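Local coordinates for hypothetical protein Atu1826 (Agrobacterium tumefaciens, PDB 2I3D), which is of unknown function but is probably a serine hydrolase of the alpha/beta-hydrolase fold, related in sequence to the S15 family of X-Pro dipeptidyl-peptidases, at residues P168-G176 / L221-R232; G61-F72 / L83-G91. All coordinates share one frame; numbering follows the deposited sequence.

Contact 1: P168-G176 / L221-R232; sequences PSSGLIING and LMGECEDYLDRR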
loop_
_atom_site.group_PDB
_atom_site.type_symbol
_atom_site.label_atom_id
_atom_site.label_comp_id
_atom_site.label_asym_id
_atom_site.label_seq_id
_atom_site.Cartn_x
_atom_site.Cartn_y
_atom_site.Cartn_z
ATOM N N PRO B 168 11.101 -25.211 10.583
ATOM C CA PRO B 168 12.362 -25.819 10.130
ATOM C C PRO B 168 13.598 -24.877 9.970
ATOM O O PRO B 168 14.751 -25.331 9.758
ATOM C CB PRO B 168 11.933 -26.444 8.794
ATOM C CG PRO B 168 10.980 -25.446 8.256
ATOM C CD PRO B 168 10.159 -25.032 9.457
ATOM N N SER B 169 13.347 -23.577 10.043
ATOM C CA SER B 169 14.380 -22.596 9.728
ATOM C C SER B 169 14.307 -21.427 10.688
ATOM O O SER B 169 13.246 -21.144 11.294
ATOM C CB SER B 169 14.215 -22.067 8.289
ATOM O OG SER B 169 14.357 -23.130 7.353
ATOM N N SER B 170 15.444 -20.750 10.810
ATOM C CA SER B 170 15.523 -19.490 11.520
ATOM C C SER B 170 14.905 -18.389 10.637
ATOM O O SER B 170 14.988 -18.432 9.415
ATOM C CB SER B 170 16.998 -19.168 11.766
ATOM O OG SER B 170 17.545 -20.141 12.680
ATOM N N GLY B 171 14.342 -17.373 11.281
ATOM C CA GLY B 171 13.813 -16.247 10.508
ATOM C C GLY B 171 13.394 -15.105 11.419
ATOM O O GLY B 171 13.568 -15.149 12.653
ATOM N N LEU B 172 12.804 -14.100 10.789
ATOM C CA LEU B 172 12.407 -12.843 11.437
ATOM C C LEU B 172 10.881 -12.751 11.487
ATOM O O LEU B 172 10.212 -12.958 10.457
ATOM C CB LEU B 172 12.947 -11.691 10.577
ATOM C CG LEU B 172 12.466 -10.285 10.992
ATOM C CD1 LEU B 172 13.029 -9.867 12.336
ATOM C CD2 LEU B 172 12.843 -9.288 9.923
ATOM N N ILE B 173 10.348 -12.404 12.665
ATOM C CA ILE B 173 8.933 -12.071 12.803
ATOM C C ILE B 173 8.947 -10.642 13.287
ATOM O O ILE B 173 9.632 -10.312 14.273
ATOM C CB ILE B 173 8.203 -13.015 13.778
ATOM C CG1 ILE B 173 8.166 -14.421 13.183
ATOM C CG2 ILE B 173 6.802 -12.512 14.072
ATOM C CD1 ILE B 173 7.547 -15.499 14.075
ATOM N N ILE B 174 8.191 -9.773 12.593
ATOM C CA ILE B 174 8.194 -8.366 12.990
ATOM C C ILE B 174 6.760 -7.849 12.980
ATOM O O ILE B 174 6.001 -8.115 12.045
ATOM C CB ILE B 174 9.210 -7.523 12.122
ATOM C CG1 ILE B 174 9.212 -6.054 12.487
ATOM C CG2 ILE B 174 8.932 -7.777 10.608
ATOM C CD1 ILE B 174 10.617 -5.482 12.066
ATOM N N ASN B 175 6.373 -7.176 14.059
ATOM C CA ASN B 175 4.966 -6.727 14.228
ATOM C C ASN B 175 4.983 -5.446 15.017
ATOM O O ASN B 175 5.979 -5.128 15.671
ATOM C CB ASN B 175 4.066 -7.772 14.923
ATOM C CG ASN B 175 4.487 -8.054 16.399
ATOM O OD1 ASN B 175 3.692 -7.912 17.354
ATOM N ND2 ASN B 175 5.728 -8.479 16.578
ATOM N N GLY B 176 3.903 -4.704 14.928
ATOM C CA GLY B 176 3.807 -3.452 15.690
ATOM C C GLY B 176 2.987 -3.543 16.966
ATOM O O GLY B 176 2.010 -4.288 17.046
ATOM N N LEU B 221 10.470 -0.284 9.774
ATOM C CA LEU B 221 10.282 -1.715 9.419
ATOM C C LEU B 221 11.366 -2.188 8.442
ATOM O O LEU B 221 12.014 -3.212 8.656
ATOM C CB LEU B 221 8.895 -1.905 8.778
ATOM C CG LEU B 221 8.637 -3.267 8.131
ATOM C CD1 LEU B 221 8.647 -4.403 9.169
ATOM C CD2 LEU B 221 7.303 -3.206 7.313
HETATM N N MSE B 222 11.576 -1.442 7.361
HETATM C CA MSE B 222 12.467 -1.913 6.309
HETATM C C MSE B 222 13.935 -1.905 6.781
HETATM O O MSE B 222 14.725 -2.762 6.377
HETATM C CB MSE B 222 12.279 -1.099 5.029
HETATM C CG MSE B 222 10.918 -1.337 4.348
HETATM SE SE MSE B 222 10.448 -3.280 4.223
HETATM C CE MSE B 222 11.974 -3.790 3.346
ATOM N N GLY B 223 14.297 -0.951 7.638
ATOM C CA GLY B 223 15.625 -0.948 8.280
ATOM C C GLY B 223 15.881 -2.194 9.095
ATOM O O GLY B 223 16.968 -2.762 9.067
ATOM N N GLU B 224 14.865 -2.631 9.823
ATOM C CA GLU B 224 14.987 -3.857 10.632
ATOM C C GLU B 224 15.094 -5.076 9.730
ATOM O O GLU B 224 15.925 -5.954 9.992
ATOM C CB GLU B 224 13.794 -3.999 11.568
ATOM C CG GLU B 224 13.733 -2.899 12.678
ATOM C CD GLU B 224 14.698 -3.113 13.840
ATOM O OE1 GLU B 224 15.454 -4.108 13.877
ATOM O OE2 GLU B 224 14.650 -2.268 14.758
ATOM N N CYS B 225 14.276 -5.128 8.669
ATOM C CA CYS B 225 14.402 -6.230 7.679
ATOM C C CYS B 225 15.806 -6.262 7.009
ATOM O O CYS B 225 16.409 -7.314 6.881
ATOM C CB CYS B 225 13.309 -6.109 6.616
ATOM S SG CYS B 225 11.664 -6.393 7.335
ATOM N N GLU B 226 16.300 -5.085 6.606
ATOM C CA GLU B 226 17.634 -4.973 6.013
ATOM C C GLU B 226 18.745 -5.472 6.966
ATOM O O GLU B 226 19.556 -6.312 6.589
ATOM C CB GLU B 226 17.886 -3.534 5.565
ATOM C CG GLU B 226 19.198 -3.312 4.926
ATOM C CD GLU B 226 19.398 -1.824 4.564
ATOM O OE1 GLU B 226 18.846 -0.918 5.274
ATOM O OE2 GLU B 226 20.114 -1.574 3.565
ATOM N N ASP B 227 18.706 -4.995 8.207
ATOM C CA ASP B 227 19.695 -5.381 9.224
ATOM C C ASP B 227 19.640 -6.873 9.451
ATOM O O ASP B 227 20.677 -7.523 9.550
ATOM C CB ASP B 227 19.454 -4.660 10.553
ATOM C CG ASP B 227 19.670 -3.156 10.472
ATOM O OD1 ASP B 227 20.219 -2.658 9.464
ATOM O OD2 ASP B 227 19.288 -2.468 11.431
ATOM N N TYR B 228 18.434 -7.432 9.485
ATOM C CA TYR B 228 18.309 -8.869 9.750
ATOM C C TYR B 228 18.960 -9.667 8.583
ATOM O O TYR B 228 19.711 -10.626 8.777
ATOM C CB TYR B 228 16.835 -9.272 9.900
ATOM C CG TYR B 228 16.714 -10.745 10.189
ATOM C CD1 TYR B 228 17.117 -11.253 11.449
ATOM C CD2 TYR B 228 16.275 -11.632 9.193
ATOM C CE1 TYR B 228 17.029 -12.610 11.729
ATOM C CE2 TYR B 228 16.201 -12.996 9.420
ATOM C CZ TYR B 228 16.595 -13.491 10.684
ATOM O OH TYR B 228 16.531 -14.845 10.893
ATOM N N LEU B 229 18.641 -9.293 7.359
ATOM C CA LEU B 229 19.155 -10.058 6.214
ATOM C C LEU B 229 20.679 -9.914 6.145
ATOM O O LEU B 229 21.395 -10.890 5.893
ATOM C CB LEU B 229 18.479 -9.564 4.933
ATOM C CG LEU B 229 18.939 -10.269 3.655
ATOM C CD1 LEU B 229 18.606 -11.742 3.765
ATOM C CD2 LEU B 229 18.218 -9.614 2.451
ATOM N N ASP B 230 21.172 -8.707 6.405
ATOM C CA ASP B 230 22.615 -8.465 6.405
ATOM C C ASP B 230 23.332 -9.296 7.445
ATOM O O ASP B 230 24.379 -9.923 7.148
ATOM C CB ASP B 230 22.901 -6.966 6.560
ATOM C CG ASP B 230 22.688 -6.218 5.248
ATOM O OD1 ASP B 230 22.608 -6.882 4.163
ATOM O OD2 ASP B 230 22.585 -4.981 5.283
ATOM N N ARG B 231 22.759 -9.344 8.649
ATOM C CA ARG B 231 23.353 -10.204 9.673
ATOM C C ARG B 231 23.311 -11.681 9.280
ATOM O O ARG B 231 24.320 -12.405 9.414
ATOM C CB ARG B 231 22.733 -9.934 11.042
ATOM C CG ARG B 231 23.203 -8.579 11.582
ATOM C CD ARG B 231 22.539 -8.208 12.914
ATOM N NE ARG B 231 23.050 -8.979 14.057
ATOM C CZ ARG B 231 22.522 -8.905 15.271
ATOM N NH1 ARG B 231 21.491 -8.043 15.515
ATOM N NH2 ARG B 231 23.070 -9.629 16.262
ATOM N N ARG B 232 22.176 -12.131 8.738
ATOM C CA ARG B 232 22.064 -13.549 8.332
ATOM C C ARG B 232 23.063 -13.828 7.215
ATOM O O ARG B 232 23.686 -14.884 7.228
ATOM C CB ARG B 232 20.614 -13.855 7.881
ATOM C CG ARG B 232 19.607 -13.991 9.038
ATOM C CD ARG B 232 19.737 -15.338 9.754
ATOM N NE ARG B 232 19.704 -16.505 8.845
ATOM C CZ ARG B 232 18.593 -17.192 8.517
ATOM N NH1 ARG B 232 17.386 -16.813 8.950
ATOM N NH2 ARG B 232 18.679 -18.242 7.714
#
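Arg232 NH1 reaches two oxygens at once, Tyr228 OH at 2.9 Å and, by a weak, bent bond (144°), the carbonyl Ser170 O at 2.9 Å. This closes one end of a helix packed on the central sheet, consistent with an alpha/beta-hydrolase fold: helix 221-232 runs nearly antiparallel to strand 171-176, their axes 9.6 Å apart. The hydroxyl of Tyr228 lies in the guanidinium plane. Chi1 (-76°) lays CG of Arg232 over one face of the tyrosine ring, and the bends at chi2 and chi3 then bring NH1 round to the hydroxyl. On the opposite face lies Leu172 CB, a CH-pi contact 3.7 Å from the ring centroid. NH2 of the same guanidinium is held by Glu147 O, while Ser170 OG bonds to Leu201 N, which ties this end to strand 146-152 and to the residue leading into strand 202-207. Further along, the contact turns apolar. Leu172 CD2 meets Cys225 SG at 4.1 Å. With CG1 anti to the backbone N (chi1 179°), Ile174 lays CD1 against two helix residues, 3.7 Å from Leu221 CD1 and 3.5 Å from Glu224 CB.

Contact 2: G61-F72 / L83-G91; sequences GTMNNQIVYQLF and LRFNFRSIG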
loop_
_atom_site.group_PDB
_atom_site.type_symbol
_atom_site.label_atom_id
_atom_site.label_comp_id
_atom_site.label_asym_id
_atom_site.label_seq_id
_atom_site.Cartn_x
_atom_site.Cartn_y
_atom_site.Cartn_z
ATOM N N GLY B 61 -4.294 -5.995 -0.264
ATOM C CA GLY B 61 -3.071 -6.713 -0.674
ATOM C C GLY B 61 -2.948 -6.871 -2.194
ATOM O O GLY B 61 -3.887 -7.362 -2.847
ATOM N N THR B 62 -1.800 -6.443 -2.734
ATOM C CA THR B 62 -1.359 -6.767 -4.083
ATOM C C THR B 62 0.184 -6.830 -4.069
ATOM O O THR B 62 0.835 -6.405 -3.101
ATOM C CB THR B 62 -1.771 -5.714 -5.158
ATOM O OG1 THR B 62 -0.849 -4.608 -5.110
ATOM C CG2 THR B 62 -3.260 -5.251 -5.013
HETATM N N MSE B 63 0.759 -7.366 -5.133
HETATM C CA MSE B 63 2.212 -7.404 -5.259
HETATM C C MSE B 63 2.845 -6.016 -5.308
HETATM O O MSE B 63 4.070 -5.907 -5.226
HETATM C CB MSE B 63 2.630 -8.184 -6.502
HETATM C CG MSE B 63 2.320 -7.417 -7.811
HETATM SE SE MSE B 63 2.684 -8.503 -9.320
HETATM C CE MSE B 63 2.223 -7.190 -10.665
ATOM N N ASN B 64 2.036 -4.976 -5.514
ATOM C CA ASN B 64 2.648 -3.642 -5.516
ATOM C C ASN B 64 2.433 -2.792 -4.280
ATOM O O ASN B 64 2.822 -1.633 -4.279
ATOM C CB ASN B 64 2.269 -2.884 -6.758
ATOM C CG ASN B 64 2.808 -3.546 -8.019
ATOM O OD1 ASN B 64 2.041 -3.789 -8.915
ATOM N ND2 ASN B 64 4.111 -3.908 -8.051
ATOM N N ASN B 65 1.820 -3.391 -3.238
ATOM C CA ASN B 65 1.815 -2.807 -1.899
ATOM C C ASN B 65 3.255 -2.349 -1.539
ATOM O O ASN B 65 4.233 -3.019 -1.875
ATOM C CB ASN B 65 1.206 -3.856 -0.925
ATOM C CG ASN B 65 1.476 -3.572 0.550
ATOM O OD1 ASN B 65 2.536 -3.891 1.066
ATOM N ND2 ASN B 65 0.459 -3.069 1.256
ATOM N N GLN B 66 3.397 -1.181 -0.892
ATOM C CA GLN B 66 4.757 -0.618 -0.684
ATOM C C GLN B 66 5.665 -1.560 0.111
ATOM O O GLN B 66 6.822 -1.696 -0.199
ATOM C CB GLN B 66 4.718 0.761 -0.010
ATOM C CG GLN B 66 3.837 1.805 -0.755
ATOM C CD GLN B 66 4.152 1.935 -2.288
ATOM O OE1 GLN B 66 5.238 1.559 -2.770
ATOM N NE2 GLN B 66 3.206 2.489 -3.028
ATOM N N ILE B 67 5.114 -2.163 1.151
ATOM C CA ILE B 67 5.927 -3.093 1.986
ATOM C C ILE B 67 6.364 -4.311 1.152
ATOM O O ILE B 67 7.520 -4.729 1.199
ATOM C CB ILE B 67 5.154 -3.512 3.256
ATOM C CG1 ILE B 67 5.008 -2.300 4.203
ATOM C CG2 ILE B 67 5.837 -4.693 3.959
ATOM C CD1 ILE B 67 4.071 -2.579 5.363
ATOM N N VAL B 68 5.436 -4.847 0.349
ATOM C CA VAL B 68 5.771 -5.951 -0.558
ATOM C C VAL B 68 6.889 -5.552 -1.554
ATOM O O VAL B 68 7.900 -6.275 -1.737
ATOM C CB VAL B 68 4.519 -6.473 -1.283
ATOM C CG1 VAL B 68 4.955 -7.548 -2.290
ATOM C CG2 VAL B 68 3.455 -7.031 -0.247
ATOM N N TYR B 69 6.717 -4.388 -2.191
ATOM C CA TYR B 69 7.738 -3.837 -3.102
ATOM C C TYR B 69 9.091 -3.648 -2.408
ATOM O O TYR B 69 10.113 -4.088 -2.918
ATOM C CB TYR B 69 7.264 -2.510 -3.734
ATOM C CG TYR B 69 8.364 -1.977 -4.600
ATOM C CD1 TYR B 69 8.604 -2.543 -5.858
ATOM C CD2 TYR B 69 9.242 -1.008 -4.133
ATOM C CE1 TYR B 69 9.641 -2.113 -6.625
ATOM C CE2 TYR B 69 10.308 -0.569 -4.922
ATOM C CZ TYR B 69 10.486 -1.133 -6.163
ATOM O OH TYR B 69 11.520 -0.746 -6.972
ATOM N N GLN B 70 9.079 -2.995 -1.235
ATOM C CA GLN B 70 10.333 -2.799 -0.497
ATOM C C GLN B 70 11.009 -4.114 -0.097
ATOM O O GLN B 70 12.234 -4.207 -0.149
ATOM C CB GLN B 70 10.081 -1.950 0.732
ATOM C CG GLN B 70 9.720 -0.496 0.345
ATOM C CD GLN B 70 10.881 0.242 -0.220
ATOM O OE1 GLN B 70 12.041 0.097 0.261
ATOM N NE2 GLN B 70 10.630 0.995 -1.290
ATOM N N LEU B 71 10.237 -5.133 0.283
ATOM C CA LEU B 71 10.852 -6.418 0.571
ATOM C C LEU B 71 11.502 -6.971 -0.697
ATOM O O LEU B 71 12.633 -7.455 -0.667
ATOM C CB LEU B 71 9.820 -7.424 1.107
ATOM C CG LEU B 71 9.334 -7.163 2.553
ATOM C CD1 LEU B 71 8.021 -7.880 2.858
ATOM C CD2 LEU B 71 10.460 -7.578 3.587
ATOM N N PHE B 72 10.745 -6.944 -1.805
ATOM C CA PHE B 72 11.305 -7.341 -3.090
ATOM C C PHE B 72 12.638 -6.611 -3.360
ATOM O O PHE B 72 13.667 -7.243 -3.687
ATOM C CB PHE B 72 10.280 -7.038 -4.171
ATOM C CG PHE B 72 10.729 -7.380 -5.558
ATOM C CD1 PHE B 72 10.295 -8.564 -6.169
ATOM C CD2 PHE B 72 11.533 -6.487 -6.290
ATOM C CE1 PHE B 72 10.669 -8.869 -7.496
ATOM C CE2 PHE B 72 11.912 -6.768 -7.608
ATOM C CZ PHE B 72 11.485 -7.972 -8.221
ATOM N N LEU B 83 11.229 -12.817 -6.942
ATOM C CA LEU B 83 9.906 -12.800 -7.580
ATOM C C LEU B 83 8.867 -12.336 -6.575
ATOM O O LEU B 83 8.835 -12.874 -5.475
ATOM C CB LEU B 83 9.534 -14.210 -8.068
ATOM C CG LEU B 83 8.136 -14.367 -8.669
ATOM C CD1 LEU B 83 8.046 -13.672 -10.049
ATOM C CD2 LEU B 83 7.793 -15.821 -8.764
ATOM N N ARG B 84 8.060 -11.327 -6.912
ATOM C CA ARG B 84 6.793 -11.095 -6.234
ATOM C C ARG B 84 5.695 -11.363 -7.254
ATOM O O ARG B 84 5.899 -11.235 -8.463
ATOM C CB ARG B 84 6.663 -9.677 -5.663
ATOM C CG ARG B 84 6.830 -8.536 -6.723
ATOM C CD ARG B 84 6.876 -7.166 -6.007
ATOM N NE ARG B 84 6.517 -6.059 -6.896
ATOM C CZ ARG B 84 7.355 -5.478 -7.761
ATOM N NH1 ARG B 84 8.616 -5.889 -7.888
ATOM N NH2 ARG B 84 6.917 -4.474 -8.505
ATOM N N PHE B 85 4.527 -11.753 -6.782
ATOM C CA PHE B 85 3.421 -12.010 -7.721
ATOM C C PHE B 85 2.061 -11.828 -7.054
ATOM O O PHE B 85 1.951 -11.832 -5.834
ATOM C CB PHE B 85 3.537 -13.447 -8.278
ATOM C CG PHE B 85 3.179 -14.524 -7.279
ATOM C CD1 PHE B 85 1.880 -15.048 -7.244
ATOM C CD2 PHE B 85 4.129 -14.985 -6.346
ATOM C CE1 PHE B 85 1.520 -16.012 -6.296
ATOM C CE2 PHE B 85 3.758 -15.955 -5.381
ATOM C CZ PHE B 85 2.463 -16.460 -5.375
ATOM N N ASN B 86 1.022 -11.684 -7.885
ATOM C CA ASN B 86 -0.333 -11.533 -7.407
ATOM C C ASN B 86 -0.961 -12.891 -7.233
ATOM O O ASN B 86 -0.914 -13.718 -8.155
ATOM C CB ASN B 86 -1.147 -10.695 -8.385
ATOM C CG ASN B 86 -0.960 -9.211 -8.165
ATOM O OD1 ASN B 86 -0.606 -8.764 -7.051
ATOM N ND2 ASN B 86 -1.233 -8.417 -9.209
ATOM N N PHE B 87 -1.548 -13.123 -6.064
ATOM C CA PHE B 87 -2.320 -14.373 -5.854
ATOM C C PHE B 87 -3.476 -14.454 -6.850
ATOM O O PHE B 87 -3.918 -13.420 -7.389
ATOM C CB PHE B 87 -2.879 -14.485 -4.434
ATOM C CG PHE B 87 -1.834 -14.828 -3.397
ATOM C CD1 PHE B 87 -1.031 -15.984 -3.512
ATOM C CD2 PHE B 87 -1.686 -14.003 -2.268
ATOM C CE1 PHE B 87 -0.055 -16.273 -2.515
ATOM C CE2 PHE B 87 -0.745 -14.291 -1.253
ATOM C CZ PHE B 87 0.090 -15.419 -1.383
ATOM N N ARG B 88 -3.978 -15.671 -7.091
ATOM C CA ARG B 88 -5.222 -15.841 -7.896
ATOM C C ARG B 88 -6.272 -14.803 -7.523
ATOM O O ARG B 88 -6.503 -14.536 -6.314
ATOM C CB ARG B 88 -5.825 -17.245 -7.698
ATOM C CG ARG B 88 -6.260 -17.558 -6.263
ATOM C CD ARG B 88 -6.628 -19.059 -6.100
ATOM N NE ARG B 88 -5.519 -19.934 -6.457
ATOM C CZ ARG B 88 -5.660 -21.234 -6.736
ATOM N NH1 ARG B 88 -6.873 -21.780 -6.652
ATOM N NH2 ARG B 88 -4.605 -21.976 -7.073
ATOM N N SER B 89 -6.897 -14.237 -8.574
ATOM C CA SER B 89 -8.000 -13.235 -8.512
ATOM C C SER B 89 -7.493 -11.802 -8.391
ATOM O O SER B 89 -8.265 -10.881 -8.625
ATOM C CB SER B 89 -9.001 -13.496 -7.397
ATOM O OG SER B 89 -8.580 -12.896 -6.161
ATOM N N ILE B 90 -6.223 -11.613 -7.994
ATOM C CA ILE B 90 -5.655 -10.266 -7.787
ATOM C C ILE B 90 -4.986 -9.737 -9.092
ATOM O O ILE B 90 -4.216 -10.445 -9.755
ATOM C CB ILE B 90 -4.603 -10.321 -6.625
ATOM C CG1 ILE B 90 -5.155 -11.053 -5.362
ATOM C CG2 ILE B 90 -3.991 -8.924 -6.350
ATOM C CD1 ILE B 90 -6.366 -10.427 -4.710
ATOM N N GLY B 91 -5.278 -8.493 -9.457
ATOM C CA GLY B 91 -4.718 -7.915 -10.692
ATOM C C GLY B 91 -5.131 -8.727 -11.911
ATOM O O GLY B 91 -6.300 -9.025 -12.098
#
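Arg84 fills the tight end of this contact. Its NH1 sits over the centre of the Phe72 ring, 3.2 Å above the plane, and the guanidinium stands steeply to the ring, their planes 80° apart; CZ is 4.4 Å from the ring centroid, a cation-pi contact. Tyr69 brings its edge, through CD1, over one face of the guanidinium. At the guanidinium edge, NE gives a weak bond to Met63 O at 3.0 Å. The Arg84 side chain runs extended from CG to NE, which carries the charged group from the strand across to the helix. On the outer side the second subunit closes in: its Asn215 bonds to Asn64 O and its Gly216 packs on Tyr69. Strand 83-85 and helix 66-72 belong to a right-handed beta-alpha-beta crossover of the alpha/beta-hydrolase sheet. At Asn86, OD1 takes a nearly straight bond (167°) from Met63 N at 2.7 Å, while ND2 is held by Glu36; the selenomethionine side chain of Met63 crosses this amide at about a right angle. Past Asn86 the contact thins. The type II turn from Phe87 to Ile90 leaves segment 61-72, Arg88 pairing with Asp106, and only light packing resumes where Ile90 CG2 meets Thr62 CG2 at 4.0 Å.

Overall arrangement
Followed from the N terminus, the chain leaves strand 49-53, enters 61-72 and returns through strand 81-85, so contact 2 closes a short loop of ten residues within one beta-alpha-beta unit. Contact 1 comes later and spans a longer one: 44 residues, with helix 184-195 and edge strand 202-207, separate segment 168-176 from segment 221-232. The two loops follow in series and neither nests nor crosses. Their centres lie 19 Å apart on the same mixed sheet, contact 2 toward its N-terminal strands and contact 1 toward strand 202-207. The two helices meet directly, Leu221 CD2 packing on Ile67 CD1 at 3.8 Å, so helix 66-77 and helix 218-233 are neighbours against that sheet.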